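PDB 3N0U: probable N-glycosylase/DNA lyase from Thermotoga maritima, which is probably a DNA glycosylase of the largely helical helix-hairpin-helix superfamily. Local coordinates for residues I190-K193 and V194-F198. Sequence-based numbering, arbitrary orientation.
Sequences ILRK and VAEAF
Val-194 meets Ile-190 and Leu-191 one turn back on the same alpha-helix, 181-198, of this largely helical protein, in the i to i+4 pattern of an alpha-helix. The contact is local, made between residues three to four apart. Val-194 N gives a weak hydrogen bond to Ile-190 O. Val-194 CG1 stands anti to the backbone N (chi1 -179°), which puts Val-194 CG2 beside that N and 3.5 Å from Ile-190 O. On the buried side of the helix, Val-194 CB lies 4.5 Å from Leu-191 CD1. Val-194 also packs on Met-13 and Leu-17 of helix 13-44, and both Leu-191 and Val-194 touch Phe-205 of helix 202-214.

Ala-195 N donates to Leu-191 O at 2.9 Å. Ala-195 CB sits 3.5 Å from Arg-192 O.

Glu-196 N donates to Arg-192 O at 2.9 Å. The two side chains leave the helix side by side, pointing the same way, on its more exposed side. The bend of Arg-192 at chi3 (61°) helps set the guanidinium edge against OE1 of the extended Glu-196. The two flat groups stand nearly perpendicular, 87° apart. The resulting salt bridge is weak, with Arg-192 NH1 3.3 Å from Glu-196 OE1. The stronger polar partner of Arg-192 is Glu-189, which pairs with its NH2. Glu-189 OE2 also takes Lys-193 NZ, so that carboxylate oxygen serves two cations.

Ala-197 N closes the next turn on Lys-193 O. A water donates to Lys-193 O at 2.7 Å and, weakly, to Glu-196 OE1, bridging backbone and carboxylate.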
loop_
_atom_site.group_PDB
_atom_site.type_symbol
_atom_site.label_atom_id
_atom_site.label_comp_id
_atom_site.label_asym_id
_atom_site.label_seq_id
_atom_site.Cartn_x
_atom_site.Cartn_y
_atom_site.Cartn_z
ATOM N N ILE A 190 -8.044 0.066 -15.644
ATOM C CA ILE A 190 -8.972 1.189 -15.730
ATOM C C ILE A 190 -8.393 2.428 -15.036
ATOM O O ILE A 190 -8.390 3.530 -15.582
ATOM C CB ILE A 190 -10.313 0.836 -15.074
ATOM C CG1 ILE A 190 -11.031 -0.234 -15.897
ATOM C CG2 ILE A 190 -11.175 2.059 -14.930
ATOM C CD1 ILE A 190 -12.367 -0.695 -15.301
ATOM N N LEU A 191 -7.899 2.246 -13.820
ATOM C CA LEU A 191 -7.335 3.357 -13.077
ATOM C C LEU A 191 -6.030 3.841 -13.698
ATOM O O LEU A 191 -5.687 5.010 -13.546
ATOM C CB LEU A 191 -7.101 2.971 -11.613
ATOM C CG LEU A 191 -6.931 4.141 -10.638
ATOM C CD1 LEU A 191 -8.153 5.008 -10.610
ATOM C CD2 LEU A 191 -6.642 3.628 -9.227
ATOM N N ARG A 192 -5.297 2.952 -14.370
ATOM C CA ARG A 192 -4.043 3.355 -14.993
ATOM C C ARG A 192 -4.332 4.355 -16.084
ATOM O O ARG A 192 -3.596 5.315 -16.262
ATOM C CB ARG A 192 -3.265 2.175 -15.581
ATOM C CG ARG A 192 -1.861 2.570 -16.034
ATOM C CD ARG A 192 -1.229 1.582 -17.028
ATOM N NE ARG A 192 -2.009 1.455 -18.265
ATOM C CZ ARG A 192 -2.102 2.385 -19.215
ATOM N NH1 ARG A 192 -1.467 3.545 -19.095
ATOM N NH2 ARG A 192 -2.844 2.155 -20.294
ATOM N N LYS A 193 -5.401 4.123 -16.830
ATOM C CA LYS A 193 -5.738 5.044 -17.904
ATOM C C LYS A 193 -6.122 6.412 -17.341
ATOM O O LYS A 193 -5.843 7.429 -17.960
ATOM C CB LYS A 193 -6.840 4.476 -18.799
ATOM C CG LYS A 193 -6.397 3.261 -19.619
ATOM C CD LYS A 193 -7.579 2.655 -20.376
ATOM C CE LYS A 193 -7.126 1.741 -21.518
ATOM N NZ LYS A 193 -7.033 0.306 -21.133
ATOM N N VAL A 194 -6.732 6.442 -16.157
ATOM C CA VAL A 194 -7.072 7.712 -15.525
ATOM C C VAL A 194 -5.798 8.419 -15.066
ATOM O O VAL A 194 -5.643 9.622 -15.254
ATOM C CB VAL A 194 -8.000 7.524 -14.319
ATOM C CG1 VAL A 194 -8.346 8.870 -13.702
ATOM C CG2 VAL A 194 -9.277 6.775 -14.740
ATOM N N ALA A 195 -4.875 7.662 -14.479
ATOM C CA ALA A 195 -3.607 8.218 -14.048
ATOM C C ALA A 195 -2.864 8.809 -15.238
ATOM O O ALA A 195 -2.304 9.892 -15.157
ATOM C CB ALA A 195 -2.765 7.150 -13.379
ATOM N N GLU A 196 -2.886 8.097 -16.352
ATOM C CA GLU A 196 -2.219 8.555 -17.561
ATOM C C GLU A 196 -2.848 9.841 -18.085
ATOM O O GLU A 196 -2.132 10.749 -18.517
ATOM C CB GLU A 196 -2.285 7.463 -18.630
ATOM C CG GLU A 196 -1.475 7.752 -19.859
ATOM C CD GLU A 196 -1.442 6.557 -20.804
ATOM O OE1 GLU A 196 -2.525 5.994 -21.098
ATOM O OE2 GLU A 196 -0.333 6.169 -21.232
ATOM N N ALA A 197 -4.174 9.936 -18.010
ATOM C CA ALA A 197 -4.880 11.156 -18.427
ATOM C C ALA A 197 -4.461 12.357 -17.583
ATOM O O ALA A 197 -4.401 13.482 -18.067
ATOM C CB ALA A 197 -6.388 10.964 -18.348
ATOM N N PHE A 198 -4.166 12.099 -16.319
ATOM C CA PHE A 198 -3.734 13.130 -15.389
ATOM C C PHE A 198 -2.240 13.439 -15.569
ATOM O O PHE A 198 -1.772 14.494 -15.176
ATOM C CB PHE A 198 -4.029 12.609 -13.974
ATOM C CG PHE A 198 -3.834 13.606 -12.866
ATOM C CD1 PHE A 198 -4.693 14.669 -12.721
ATOM C CD2 PHE A 198 -2.841 13.423 -11.930
ATOM C CE1 PHE A 198 -4.533 15.582 -11.669
ATOM C CE2 PHE A 198 -2.671 14.314 -10.882
ATOM C CZ PHE A 198 -3.531 15.385 -10.738
HETATM O O HOH W 1 -5.428 7.636 -20.639
#